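Local atomic coordinates of putative Oleoyl-[acyl-carrier protein] thioesterase (Lactobacillus plantarum, PDB entry 2OWN), a protein that probably hydrolyses the thioester bond of oleoyl-acyl-carrier protein, releasing the free fatty acid and so ending chain elongation. Residues 66-71 and 111-116; 151-156 and 233-238; 205-210 and 248-253; 220-225 and 239-244. One frame throughout, in Å; residues are numbered along the deposited sequence.

Contact 1: 66-71 and 111-116. With SO4 (sulfate ion), chain O.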
loop_
_atom_site.group_PDB
_atom_site.type_symbol
_atom_site.label_atom_id
_atom_site.label_comp_id
_atom_site.label_asym_id
_atom_site.label_seq_id
_atom_site.Cartn_x
_atom_site.Cartn_y
_atom_site.Cartn_z
ATOM N N THR B 66 -18.209 4.950 -10.970
ATOM C CA THR B 66 -18.228 6.280 -11.580
ATOM C C THR B 66 -18.173 7.400 -10.535
ATOM O O THR B 66 -17.585 8.450 -10.824
ATOM C CB THR B 66 -19.481 6.481 -12.477
ATOM O OG1 THR B 66 -20.679 6.320 -11.704
ATOM C CG2 THR B 66 -19.485 5.480 -13.626
ATOM N N GLN B 67 -18.773 7.179 -9.347
ATOM C CA GLN B 67 -18.845 8.166 -8.266
ATOM C C GLN B 67 -18.662 7.627 -6.839
ATOM O O GLN B 67 -19.005 6.474 -6.578
ATOM C CB GLN B 67 -20.239 8.811 -8.271
ATOM C CG GLN B 67 -20.781 9.283 -9.632
ATOM C CD GLN B 67 -22.101 10.028 -9.559
ATOM O OE1 GLN B 67 -22.590 10.390 -8.486
ATOM N NE2 GLN B 67 -22.683 10.269 -10.724
ATOM N N TYR B 68 -18.123 8.483 -5.952
ATOM C CA TYR B 68 -17.978 8.245 -4.494
ATOM C C TYR B 68 -18.287 9.543 -3.715
ATOM O O TYR B 68 -17.891 10.622 -4.148
ATOM C CB TYR B 68 -16.588 7.798 -3.997
ATOM C CG TYR B 68 -16.180 6.375 -4.226
ATOM C CD1 TYR B 68 -16.827 5.322 -3.535
ATOM C CD2 TYR B 68 -15.045 6.059 -4.998
ATOM C CE1 TYR B 68 -16.416 3.959 -3.699
ATOM C CE2 TYR B 68 -14.612 4.702 -5.170
ATOM C CZ TYR B 68 -15.305 3.658 -4.515
ATOM O OH TYR B 68 -14.903 2.342 -4.682
ATOM N N ALA B 69 -19.008 9.398 -2.602
ATOM C CA ALA B 69 -19.315 10.471 -1.635
ATOM C C ALA B 69 -18.930 9.820 -0.298
ATOM O O ALA B 69 -19.504 8.790 0.040
ATOM C CB ALA B 69 -20.764 10.870 -1.659
ATOM N N ILE B 70 -17.954 10.389 0.413
ATOM C CA ILE B 70 -17.424 9.846 1.684
ATOM C C ILE B 70 -17.635 10.869 2.801
ATOM O O ILE B 70 -17.206 12.005 2.639
ATOM C CB ILE B 70 -15.906 9.515 1.572
ATOM C CG1 ILE B 70 -15.578 8.690 0.307
ATOM C CG2 ILE B 70 -15.398 8.802 2.845
ATOM C CD1 ILE B 70 -14.109 8.430 0.106
ATOM N N ASP B 71 -18.315 10.463 3.881
ATOM C CA ASP B 71 -18.587 11.276 5.075
ATOM C C ASP B 71 -17.663 10.690 6.138
ATOM O O ASP B 71 -17.899 9.570 6.569
ATOM C CB ASP B 71 -20.075 11.174 5.464
ATOM C CG ASP B 71 -20.458 12.000 6.708
ATOM O OD1 ASP B 71 -19.668 12.818 7.225
ATOM O OD2 ASP B 71 -21.612 11.839 7.166
ATOM N N ALA B 111 -16.589 6.149 9.265
ATOM C CA ALA B 111 -16.834 6.645 7.900
ATOM C C ALA B 111 -18.077 6.010 7.254
ATOM O O ALA B 111 -18.457 4.887 7.602
ATOM C CB ALA B 111 -15.606 6.453 7.015
ATOM N N TYR B 112 -18.709 6.776 6.358
ATOM C CA TYR B 112 -19.909 6.381 5.590
ATOM C C TYR B 112 -19.652 6.754 4.128
ATOM O O TYR B 112 -19.425 7.938 3.834
ATOM C CB TYR B 112 -21.160 7.050 6.160
ATOM C CG TYR B 112 -22.408 6.924 5.308
ATOM C CD1 TYR B 112 -22.989 5.660 5.060
ATOM C CD2 TYR B 112 -23.047 8.073 4.773
ATOM C CE1 TYR B 112 -24.172 5.535 4.268
ATOM C CE2 TYR B 112 -24.239 7.960 3.982
ATOM C CZ TYR B 112 -24.786 6.689 3.743
ATOM O OH TYR B 112 -25.919 6.567 2.986
ATOM N N ILE B 113 -19.677 5.742 3.251
ATOM C CA ILE B 113 -19.423 5.885 1.823
ATOM C C ILE B 113 -20.655 5.501 1.009
ATOM O O ILE B 113 -21.281 4.473 1.294
ATOM C CB ILE B 113 -18.229 5.002 1.351
ATOM C CG1 ILE B 113 -16.959 5.272 2.185
ATOM C CG2 ILE B 113 -17.948 5.199 -0.154
ATOM C CD1 ILE B 113 -15.746 4.420 1.791
ATOM N N THR B 114 -21.024 6.375 0.066
ATOM C CA THR B 114 -22.100 6.142 -0.913
ATOM C C THR B 114 -21.380 6.133 -2.269
ATOM O O THR B 114 -20.334 6.789 -2.422
ATOM C CB THR B 114 -23.251 7.176 -0.863
ATOM O OG1 THR B 114 -22.780 8.488 -1.183
ATOM C CG2 THR B 114 -23.902 7.185 0.510
ATOM N N SER B 115 -21.920 5.387 -3.233
ATOM C CA SER B 115 -21.317 5.270 -4.572
ATOM C C SER B 115 -22.269 4.854 -5.687
ATOM O O SER B 115 -23.318 4.281 -5.414
ATOM C CB SER B 115 -20.185 4.242 -4.510
ATOM O OG SER B 115 -20.691 2.996 -4.074
ATOM N N ILE B 116 -21.842 5.134 -6.927
ATOM C CA ILE B 116 -22.555 4.803 -8.167
ATOM C C ILE B 116 -21.617 3.934 -9.030
ATOM O O ILE B 116 -20.432 4.266 -9.176
ATOM C CB ILE B 116 -23.026 6.066 -8.942
ATOM C CG1 ILE B 116 -23.953 6.947 -8.087
ATOM C CG2 ILE B 116 -23.763 5.684 -10.243
ATOM C CD1 ILE B 116 -25.275 6.310 -7.666
HETATM S S SO4 O . -24.145 13.379 -11.798
HETATM O O1 SO4 O . -24.042 14.185 -10.594
HETATM O O2 SO4 O . -22.820 13.267 -12.401
HETATM O O3 SO4 O . -24.650 12.059 -11.435
HETATM O O4 SO4 O . -25.075 13.990 -12.741
HETATM O O HOH W 1 -21.192 9.335 2.094
#
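The ring of Tyr-68 has the carbonyl oxygen of Thr-114 at its edge, while CG2 of Ile-113 and CB of Ser-115 approach it obliquely, the former 3.6 Å from Tyr-68 CD1. The ring of Tyr-112 meets CB of Asp-71 at its edge; it also packs against Trp-101, and its hydroxyl is bonded to Glu-99. Between these rings the antiparallel strands are laced in register. Ala-69 and Thr-114 form a hydrogen-bonded pair, with Thr-114 N donating to Ala-69 O at 2.9 Å and 175°. Water 1 gives protons to both Ala-69 O and Tyr-112 O, so each carbonyl serves a strand bond and the water. At the other end Thr-66 and Gln-67 both face Ile-116 in a classic beta bulge: Ile-116 O takes the N-H of Thr-66 at 2.9 Å and a weak bond from Gln-67 N. Gln-67 lies alongside Ile-116, its CG beside the backbone N (chi1 -47°) and the chain extended beyond, which brings OE1 to 3.7 Å from Ile-116 CG1. The same-facing Ile-70 and Ile-113 touch through CG2 and CG1 at 3.9 Å. Tyr-68 and Ile-70 thus pack on helix 31-48, while on the other face, beside Ile-116, Gln-67 NE2 donates at 2.8 Å to O3 of a sulfate probably taken up from the crystallisation liquor.

Contact 2: 151-156 and 233-238. With SO4 (sulfate ion), chain O.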
loop_
_atom_site.group_PDB
_atom_site.type_symbol
_atom_site.label_atom_id
_atom_site.label_comp_id
_atom_site.label_asym_id
_atom_site.label_seq_id
_atom_site.Cartn_x
_atom_site.Cartn_y
_atom_site.Cartn_z
ATOM N N ARG B 151 -21.840 16.651 -5.807
ATOM C CA ARG B 151 -20.862 16.853 -6.878
ATOM C C ARG B 151 -19.593 17.555 -6.399
ATOM O O ARG B 151 -19.683 18.425 -5.511
ATOM C CB ARG B 151 -21.411 17.705 -8.048
ATOM C CG ARG B 151 -22.344 17.018 -9.011
ATOM C CD ARG B 151 -22.775 18.017 -10.077
ATOM N NE ARG B 151 -23.507 17.423 -11.201
ATOM C CZ ARG B 151 -24.049 18.110 -12.223
ATOM N NH1 ARG B 151 -23.978 19.454 -12.314
ATOM N NH2 ARG B 151 -24.682 17.434 -13.187
ATOM N N PRO B 152 -18.410 17.181 -6.972
ATOM C CA PRO B 152 -17.209 17.956 -6.657
ATOM C C PRO B 152 -17.284 19.333 -7.365
ATOM O O PRO B 152 -18.096 19.531 -8.297
ATOM C CB PRO B 152 -16.054 17.114 -7.239
ATOM C CG PRO B 152 -16.626 15.831 -7.623
ATOM C CD PRO B 152 -18.078 16.042 -7.856
ATOM N N ILE B 153 -16.446 20.264 -6.908
ATOM C CA ILE B 153 -16.331 21.608 -7.492
ATOM C C ILE B 153 -15.747 21.428 -8.898
ATOM O O ILE B 153 -14.874 20.563 -9.106
ATOM C CB ILE B 153 -15.419 22.559 -6.644
ATOM C CG1 ILE B 153 -16.029 22.821 -5.259
ATOM C CG2 ILE B 153 -15.179 23.909 -7.356
ATOM C CD1 ILE B 153 -15.137 23.651 -4.330
ATOM N N SER B 154 -16.275 22.189 -9.864
ATOM C CA SER B 154 -15.791 22.139 -11.252
ATOM C C SER B 154 -14.408 22.799 -11.173
ATOM O O SER B 154 -14.314 23.988 -10.837
ATOM C CB SER B 154 -16.726 22.855 -12.227
ATOM O OG SER B 154 -16.294 22.648 -13.559
ATOM N N PHE B 155 -13.355 21.996 -11.383
ATOM C CA PHE B 155 -11.972 22.476 -11.278
ATOM C C PHE B 155 -11.638 23.600 -12.288
ATOM O O PHE B 155 -11.875 23.441 -13.490
ATOM C CB PHE B 155 -10.937 21.336 -11.412
ATOM C CG PHE B 155 -9.533 21.775 -11.097
ATOM C CD1 PHE B 155 -9.084 21.785 -9.765
ATOM C CD2 PHE B 155 -8.666 22.227 -12.117
ATOM C CE1 PHE B 155 -7.782 22.225 -9.443
ATOM C CE2 PHE B 155 -7.361 22.678 -11.807
ATOM C CZ PHE B 155 -6.930 22.681 -10.463
ATOM N N GLU B 156 -11.122 24.711 -11.750
ATOM C CA GLU B 156 -10.673 25.877 -12.504
ATOM C C GLU B 156 -9.258 26.209 -12.024
ATOM O O GLU B 156 -9.067 26.491 -10.836
ATOM C CB GLU B 156 -11.613 27.067 -12.314
ATOM C CG GLU B 156 -12.999 26.826 -12.928
ATOM C CD GLU B 156 -13.993 27.985 -12.765
ATOM O OE1 GLU B 156 -13.788 28.895 -11.920
ATOM O OE2 GLU B 156 -15.015 27.954 -13.483
ATOM N N GLN B 233 -12.809 24.856 9.061
ATOM C CA GLN B 233 -12.578 24.065 7.853
ATOM C C GLN B 233 -11.993 24.811 6.651
ATOM O O GLN B 233 -11.952 26.043 6.621
ATOM C CB GLN B 233 -13.880 23.353 7.428
ATOM C CG GLN B 233 -14.392 22.327 8.455
ATOM C CD GLN B 233 -15.556 21.456 7.978
ATOM O OE1 GLN B 233 -15.969 21.490 6.814
ATOM N NE2 GLN B 233 -16.067 20.642 8.887
ATOM N N VAL B 234 -11.466 24.004 5.721
ATOM C CA VAL B 234 -10.905 24.429 4.430
ATOM C C VAL B 234 -11.351 23.404 3.374
ATOM O O VAL B 234 -11.706 22.257 3.720
ATOM C CB VAL B 234 -9.354 24.565 4.437
ATOM C CG1 VAL B 234 -8.915 25.638 5.413
ATOM C CG2 VAL B 234 -8.677 23.248 4.778
ATOM N N THR B 235 -11.316 23.815 2.110
ATOM C CA THR B 235 -11.713 22.973 0.970
ATOM C C THR B 235 -10.563 22.852 -0.014
ATOM O O THR B 235 -9.863 23.839 -0.240
ATOM C CB THR B 235 -12.923 23.584 0.241
ATOM O OG1 THR B 235 -13.946 23.891 1.193
ATOM C CG2 THR B 235 -13.487 22.632 -0.840
ATOM N N THR B 236 -10.336 21.644 -0.548
ATOM C CA THR B 236 -9.329 21.422 -1.608
ATOM C C THR B 236 -10.086 20.860 -2.830
ATOM O O THR B 236 -10.875 19.934 -2.679
ATOM C CB THR B 236 -8.110 20.571 -1.208
ATOM O OG1 THR B 236 -8.499 19.223 -0.972
ATOM C CG2 THR B 236 -7.410 21.172 0.030
ATOM N N SER B 237 -9.868 21.475 -3.992
ATOM C CA SER B 237 -10.463 21.111 -5.284
ATOM C C SER B 237 -9.322 20.488 -6.066
ATOM O O SER B 237 -8.307 21.149 -6.261
ATOM C CB SER B 237 -11.006 22.351 -5.990
ATOM O OG SER B 237 -11.525 22.044 -7.271
ATOM N N HIS B 238 -9.503 19.251 -6.528
ATOM C CA HIS B 238 -8.493 18.477 -7.254
ATOM C C HIS B 238 -8.952 18.018 -8.634
ATOM O O HIS B 238 -10.152 17.813 -8.856
ATOM C CB HIS B 238 -8.134 17.207 -6.477
ATOM C CG HIS B 238 -7.659 17.434 -5.078
ATOM N ND1 HIS B 238 -6.342 17.274 -4.709
ATOM C CD2 HIS B 238 -8.329 17.783 -3.954
ATOM C CE1 HIS B 238 -6.218 17.530 -3.419
ATOM N NE2 HIS B 238 -7.406 17.844 -2.939
HETATM S S SO4 O . -24.145 13.379 -11.798
HETATM O O1 SO4 O . -24.042 14.185 -10.594
HETATM O O2 SO4 O . -22.820 13.267 -12.401
HETATM O O3 SO4 O . -24.650 12.059 -11.435
HETATM O O4 SO4 O . -25.075 13.990 -12.741
HETATM O O HOH W 2 -12.909 19.736 -7.459
HETATM O O HOH W 3 -10.894 24.425 -8.421
#
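Ser-237 OG is held by two waters, each 2.7 Å away, and through them it reaches the backbone of the loop 151-156. Water 2 donates to Ile-153 O at 2.7 Å, while water 3 accepts a weak bond from Glu-156 N. No direct hydrogen bond joins the two segments, so the polar link between loop and strand is carried by this pair of waters. The hydroxyl stands opposite the backbone N of its own residue (chi1 177°), which also sets it 3.5 Å from Phe-155 CD1. The Phe-155 ring comes edge-on to the strand, its CE1 lying 3.4 Å from Ser-237 O, close to the ring plane. Two residues earlier in each segment, Ile-153 CD1 reaches across to Thr-235 CG2 at 4.0 Å. A serine in place of Phe-155 would probably open a gap beside Ser-237 and leave it and the adjoining backbone less well covered. The loop is fixed to the neighbouring strand as well: Ile-153 N bonds Thr-251 OG1, and Phe-155 N bonds Glu-249 OE2. At the loop's start the extended Arg-151 presents its guanidinium edge to the sulfate, with a weak bond from NE to O1, and Gln-67 binds the same ion. The chemistry implies a linker laid over a face of a strand already paired on both sides, with waters bridging the serine hydroxyl to the loop backbone.

Contact 3: 205-210 and 248-253. With SO4 (sulfate ion), chain O.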
loop_
_atom_site.group_PDB
_atom_site.type_symbol
_atom_site.label_atom_id
_atom_site.label_comp_id
_atom_site.label_asym_id
_atom_site.label_seq_id
_atom_site.Cartn_x
_atom_site.Cartn_y
_atom_site.Cartn_z
ATOM N N VAL B 205 -15.247 13.758 1.322
ATOM C CA VAL B 205 -14.606 13.543 0.006
ATOM C C VAL B 205 -15.655 13.189 -1.078
ATOM O O VAL B 205 -16.494 12.323 -0.836
ATOM C CB VAL B 205 -13.540 12.401 0.026
ATOM C CG1 VAL B 205 -12.838 12.273 -1.330
ATOM C CG2 VAL B 205 -12.482 12.609 1.132
ATOM N N ASP B 206 -15.608 13.889 -2.222
ATOM C CA ASP B 206 -16.446 13.628 -3.415
ATOM C C ASP B 206 -15.513 13.246 -4.535
ATOM O O ASP B 206 -14.521 13.939 -4.712
ATOM C CB ASP B 206 -17.201 14.856 -3.889
ATOM C CG ASP B 206 -18.216 15.335 -2.914
ATOM O OD1 ASP B 206 -18.799 14.522 -2.162
ATOM O OD2 ASP B 206 -18.481 16.545 -2.981
ATOM N N VAL B 207 -15.821 12.179 -5.279
ATOM C CA VAL B 207 -14.992 11.723 -6.412
ATOM C C VAL B 207 -15.869 11.448 -7.634
ATOM O O VAL B 207 -16.958 10.912 -7.479
ATOM C CB VAL B 207 -14.205 10.419 -6.083
ATOM C CG1 VAL B 207 -13.194 10.100 -7.191
ATOM C CG2 VAL B 207 -13.459 10.530 -4.762
ATOM N N ARG B 208 -15.391 11.849 -8.816
ATOM C CA ARG B 208 -16.028 11.594 -10.122
ATOM C C ARG B 208 -14.934 11.021 -11.023
ATOM O O ARG B 208 -13.915 11.690 -11.191
ATOM C CB ARG B 208 -16.599 12.873 -10.741
ATOM C CG ARG B 208 -17.838 13.440 -10.068
ATOM C CD ARG B 208 -19.060 12.605 -10.345
ATOM N NE ARG B 208 -20.277 13.182 -9.759
ATOM C CZ ARG B 208 -20.706 13.031 -8.494
ATOM N NH1 ARG B 208 -20.034 12.314 -7.578
ATOM N NH2 ARG B 208 -21.844 13.627 -8.121
ATOM N N TYR B 209 -15.123 9.802 -11.549
ATOM C CA TYR B 209 -14.167 9.149 -12.460
ATOM C C TYR B 209 -14.714 9.353 -13.861
ATOM O O TYR B 209 -15.804 8.861 -14.155
ATOM C CB TYR B 209 -14.004 7.665 -12.156
ATOM C CG TYR B 209 -13.547 7.385 -10.745
ATOM C CD1 TYR B 209 -12.178 7.440 -10.388
ATOM C CD2 TYR B 209 -14.484 7.046 -9.747
ATOM C CE1 TYR B 209 -11.755 7.164 -9.042
ATOM C CE2 TYR B 209 -14.087 6.766 -8.420
ATOM C CZ TYR B 209 -12.727 6.830 -8.067
ATOM O OH TYR B 209 -12.367 6.557 -6.775
ATOM N N GLU B 210 -13.991 10.108 -14.695
ATOM C CA GLU B 210 -14.390 10.399 -16.085
ATOM C C GLU B 210 -13.760 9.411 -17.073
ATOM O O GLU B 210 -14.471 8.855 -17.919
ATOM C CB GLU B 210 -14.044 11.831 -16.511
ATOM C CG GLU B 210 -14.758 12.993 -15.763
ATOM C CD GLU B 210 -14.223 13.340 -14.374
ATOM O OE1 GLU B 210 -13.217 12.760 -13.926
ATOM O OE2 GLU B 210 -14.800 14.246 -13.733
ATOM N N CYS B 248 -10.055 12.173 -13.324
ATOM C CA CYS B 248 -10.712 12.212 -12.015
ATOM C C CYS B 248 -10.834 13.639 -11.451
ATOM O O CYS B 248 -9.854 14.388 -11.520
ATOM C CB CYS B 248 -9.910 11.327 -11.058
ATOM S SG CYS B 248 -10.498 11.151 -9.387
ATOM N N GLU B 249 -12.032 14.014 -10.977
ATOM C CA GLU B 249 -12.317 15.326 -10.322
ATOM C C GLU B 249 -12.723 15.027 -8.885
ATOM O O GLU B 249 -13.613 14.189 -8.662
ATOM C CB GLU B 249 -13.375 16.168 -11.039
ATOM C CG GLU B 249 -12.842 16.953 -12.231
ATOM C CD GLU B 249 -13.867 17.915 -12.806
ATOM O OE1 GLU B 249 -14.977 17.458 -13.158
ATOM O OE2 GLU B 249 -13.541 19.119 -12.957
ATOM N N VAL B 250 -12.059 15.692 -7.924
ATOM C CA VAL B 250 -12.278 15.485 -6.483
ATOM C C VAL B 250 -12.309 16.777 -5.654
ATOM O O VAL B 250 -11.528 17.704 -5.909
ATOM C CB VAL B 250 -11.184 14.503 -5.905
ATOM C CG1 VAL B 250 -11.232 14.350 -4.352
ATOM C CG2 VAL B 250 -11.267 13.130 -6.574
ATOM N N THR B 251 -13.239 16.824 -4.694
ATOM C CA THR B 251 -13.363 17.931 -3.737
ATOM C C THR B 251 -13.299 17.301 -2.337
ATOM O O THR B 251 -14.054 16.371 -2.055
ATOM C CB THR B 251 -14.599 18.785 -3.968
ATOM O OG1 THR B 251 -14.471 19.420 -5.245
ATOM C CG2 THR B 251 -14.708 19.870 -2.893
ATOM N N ILE B 252 -12.393 17.808 -1.493
ATOM C CA ILE B 252 -12.196 17.316 -0.124
ATOM C C ILE B 252 -12.437 18.452 0.872
ATOM O O ILE B 252 -11.935 19.562 0.666
ATOM C CB ILE B 252 -10.772 16.723 0.103
ATOM C CG1 ILE B 252 -10.449 15.621 -0.915
ATOM C CG2 ILE B 252 -10.618 16.162 1.539
ATOM C CD1 ILE B 252 -9.031 15.068 -0.799
ATOM N N GLN B 253 -13.208 18.157 1.923
ATOM C CA GLN B 253 -13.486 19.077 3.020
ATOM C C GLN B 253 -12.593 18.590 4.169
ATOM O O GLN B 253 -12.583 17.381 4.484
ATOM C CB GLN B 253 -14.971 19.078 3.396
ATOM C CG GLN B 253 -15.939 19.373 2.216
ATOM C CD GLN B 253 -15.749 20.743 1.552
ATOM O OE1 GLN B 253 -15.096 21.635 2.093
ATOM N NE2 GLN B 253 -16.356 20.916 0.383
HETATM S S SO4 O . -24.145 13.379 -11.798
HETATM O O1 SO4 O . -24.042 14.185 -10.594
HETATM O O2 SO4 O . -22.820 13.267 -12.401
HETATM O O3 SO4 O . -24.650 12.059 -11.435
HETATM O O4 SO4 O . -25.075 13.990 -12.741
#
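Cys-248, Val-205 and Glu-249 bury the most surface where strands 205-209 and 248-253 run antiparallel. The sulfur of Cys-248, opposite its backbone N (chi1 -179°), rests 3.6 Å from Val-207 CG1 and makes an oblique sulfur-aromatic contact with Tyr-209, 4.8 Å from the ring centroid. Val-207 CG1 in turn sits over one face of that ring. Val-205 splits its two branches: CG1 meets Val-250 CG1 and CG2 meets Ile-252 CG2, both at 4.0 Å. These residues share a face that packs on helix 184-191, with Phe-185 against Val-205 and Val-207. Glu-249 projects from the other face and pairs through its backbone with Arg-208; Glu-249 N meets Arg-208 O in the carbonyl plane, at 3.0 Å. Glu-249 OE1 lies 3.3 Å from Glu-210 OE2, a close approach of like charges with the carboxylate planes 63° apart, while Glu-249 OE2 accepts from Phe-155 N. Arg-208 bends at chi2 away from this pair and gives a weak bond from NH2 to sulfate O1. An antiparallel sheet packed on a central helix, here 184-191, fits the hotdog fold of the acyl-ACP thioesterase family.

Contact 4: 220-225 and 239-244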
loop_
_atom_site.group_PDB
_atom_site.type_symbol
_atom_site.label_atom_id
_atom_site.label_comp_id
_atom_site.label_asym_id
_atom_site.label_seq_id
_atom_site.Cartn_x
_atom_site.Cartn_y
_atom_site.Cartn_z
ATOM N N THR B 220 -1.216 14.193 -14.612
ATOM C CA THR B 220 -0.937 15.541 -14.104
ATOM C C THR B 220 -2.014 15.799 -13.045
ATOM O O THR B 220 -3.203 15.823 -13.379
ATOM C CB THR B 220 -0.981 16.592 -15.228
ATOM O OG1 THR B 220 -0.081 16.205 -16.273
ATOM C CG2 THR B 220 -0.580 17.973 -14.709
ATOM N N ALA B 221 -1.584 15.939 -11.782
ATOM C CA ALA B 221 -2.461 16.170 -10.629
ATOM C C ALA B 221 -2.441 17.646 -10.293
ATOM O O ALA B 221 -1.358 18.211 -10.150
ATOM C CB ALA B 221 -2.009 15.359 -9.425
ATOM N N HIS B 222 -3.623 18.253 -10.173
ATOM C CA HIS B 222 -3.784 19.673 -9.839
ATOM C C HIS B 222 -4.555 19.808 -8.527
ATOM O O HIS B 222 -5.371 18.942 -8.221
ATOM C CB HIS B 222 -4.519 20.428 -10.938
ATOM C CG HIS B 222 -3.901 20.309 -12.291
ATOM N ND1 HIS B 222 -2.837 21.087 -12.691
ATOM C CD2 HIS B 222 -4.227 19.538 -13.355
ATOM C CE1 HIS B 222 -2.514 20.778 -13.933
ATOM N NE2 HIS B 222 -3.345 19.845 -14.360
ATOM N N ALA B 223 -4.280 20.872 -7.762
ATOM C CA ALA B 223 -4.965 21.158 -6.482
ATOM C C ALA B 223 -5.013 22.655 -6.133
ATOM O O ALA B 223 -4.018 23.365 -6.335
ATOM C CB ALA B 223 -4.344 20.370 -5.323
ATOM N N ASN B 224 -6.187 23.106 -5.671
ATOM C CA ASN B 224 -6.463 24.470 -5.203
ATOM C C ASN B 224 -6.906 24.375 -3.760
ATOM O O ASN B 224 -7.855 23.642 -3.486
ATOM C CB ASN B 224 -7.601 25.144 -5.999
ATOM C CG ASN B 224 -7.219 25.496 -7.424
ATOM O OD1 ASN B 224 -6.100 25.916 -7.691
ATOM N ND2 ASN B 224 -8.181 25.398 -8.336
ATOM N N ILE B 225 -6.223 25.079 -2.856
ATOM C CA ILE B 225 -6.558 25.129 -1.430
ATOM C C ILE B 225 -7.466 26.354 -1.365
ATOM O O ILE B 225 -6.999 27.485 -1.606
ATOM C CB ILE B 225 -5.323 25.274 -0.519
ATOM C CG1 ILE B 225 -4.341 24.110 -0.748
ATOM C CG2 ILE B 225 -5.767 25.358 0.962
ATOM C CD1 ILE B 225 -3.043 24.232 0.034
ATOM N N LEU B 239 -7.970 17.836 -9.529
ATOM C CA LEU B 239 -8.160 17.336 -10.901
ATOM C C LEU B 239 -6.961 16.466 -11.311
ATOM O O LEU B 239 -5.820 16.910 -11.163
ATOM C CB LEU B 239 -8.328 18.482 -11.914
ATOM C CG LEU B 239 -8.451 18.152 -13.426
ATOM C CD1 LEU B 239 -9.617 17.211 -13.719
ATOM C CD2 LEU B 239 -8.577 19.416 -14.258
ATOM N N ILE B 240 -7.235 15.246 -11.783
ATOM C CA ILE B 240 -6.230 14.323 -12.322
ATOM C C ILE B 240 -6.555 14.258 -13.824
ATOM O O ILE B 240 -7.711 13.981 -14.189
ATOM C CB ILE B 240 -6.272 12.906 -11.716
ATOM C CG1 ILE B 240 -6.139 12.922 -10.186
ATOM C CG2 ILE B 240 -5.166 12.014 -12.322
ATOM C CD1 ILE B 240 -4.824 13.472 -9.649
ATOM N N GLU B 241 -5.557 14.541 -14.666
ATOM C CA GLU B 241 -5.673 14.486 -16.129
ATOM C C GLU B 241 -4.472 13.775 -16.777
ATOM O O GLU B 241 -3.407 13.699 -16.165
ATOM C CB GLU B 241 -5.847 15.896 -16.715
ATOM C CG GLU B 241 -4.705 16.871 -16.430
ATOM C CD GLU B 241 -4.910 18.265 -17.000
ATOM O OE1 GLU B 241 -5.968 18.576 -17.599
ATOM O OE2 GLU B 241 -3.971 19.067 -16.850
ATOM N N VAL B 242 -4.675 13.272 -18.001
ATOM C CA VAL B 242 -3.644 12.582 -18.811
ATOM C C VAL B 242 -3.603 13.235 -20.212
ATOM O O VAL B 242 -4.309 12.794 -21.128
ATOM C CB VAL B 242 -3.873 11.046 -18.860
ATOM C CG1 VAL B 242 -2.816 10.349 -19.717
ATOM C CG2 VAL B 242 -3.834 10.467 -17.460
ATOM N N ASP B 243 -2.806 14.310 -20.324
ATOM C CA ASP B 243 -2.584 15.095 -21.563
ATOM C C ASP B 243 -3.863 15.791 -22.095
ATOM O O ASP B 243 -4.370 15.445 -23.175
ATOM C CB ASP B 243 -1.899 14.224 -22.641
ATOM N N ASP B 244 -4.354 16.765 -21.313
ATOM C CA ASP B 244 -5.569 17.568 -21.609
ATOM C C ASP B 244 -6.853 16.707 -21.801
ATOM O O ASP B 244 -7.555 16.800 -22.826
ATOM C CB ASP B 244 -5.315 18.534 -22.798
ATOM C CG ASP B 244 -4.206 19.571 -22.528
ATOM O OD1 ASP B 244 -3.730 19.740 -21.377
ATOM O OD2 ASP B 244 -3.827 20.255 -23.506
HETATM O O HOH W 4 -0.673 14.384 -18.260
#
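His-222 NE2 donates to Glu-241 OE2 at 2.7 Å, the one side-chain hydrogen bond between segments 220-225 and 239-244. The oxygen lies close to the imidazole plane, yet the nitrogen meets it from above the carboxylate, 53° out of that plane, with ring and carboxylate planes 80° apart. Glu-241 gets there with CG wedged between its backbone N and carbonyl carbon (chi1 60°), the extended chain then running alongside Thr-220, whose CB is 3.9 Å from Glu-241 CG. On the opposite face of the sheet Ala-221 CB and Ile-240 CD1 are pressed to 3.4 Å, tighter than usual for carbons. Backbone pairing underlies both: Thr-220 N to Glu-241 O at 2.7 Å and His-222 N to Leu-239 O at 2.8 Å, each with its return bond. In the next shell Thr-163 OG1 is bonded to His-222 ND1 and so fixes the rotation of the ring from its other nitrogen, while Trp-187 and Leu-188 of helix 184-191 pack on Ile-240. Beyond the strand end, water 4 links Thr-220 OG1 to Asp-243 N. A leucine in place of His-222 would probably leave the Glu-241 carboxylate without its donor and Thr-163 without its imidazole partner. With both ring nitrogens engaged, the imidazole is held in one orientation; the carboxylate may stabilise a positive charge on it, though a neutral ring protonated at NE2 would also satisfy the bond.

Overall arrangement
From the N terminus, contact 1 comes first, pairing strands 61-72 and 109-121 and closing a loop within the N-terminal hotdog domain before any other contact opens. The chain then passes through the linker that opens contact 2, whose second segment waits on strand 233-241. Contact 3 opens inside that span and closes after it, so contacts 2 and 3 cross; contact 4, the hairpin 218-227/233-241, is nested within contact 3 and also crosses contact 2. Strand 61-72 pairs with 200-209, joining contact 1 to contact 3 and the two hotdog domains to each other. Strand 246-256 continues the sheet to 233-241, and the sulfate touches contacts 1, 2 and 3.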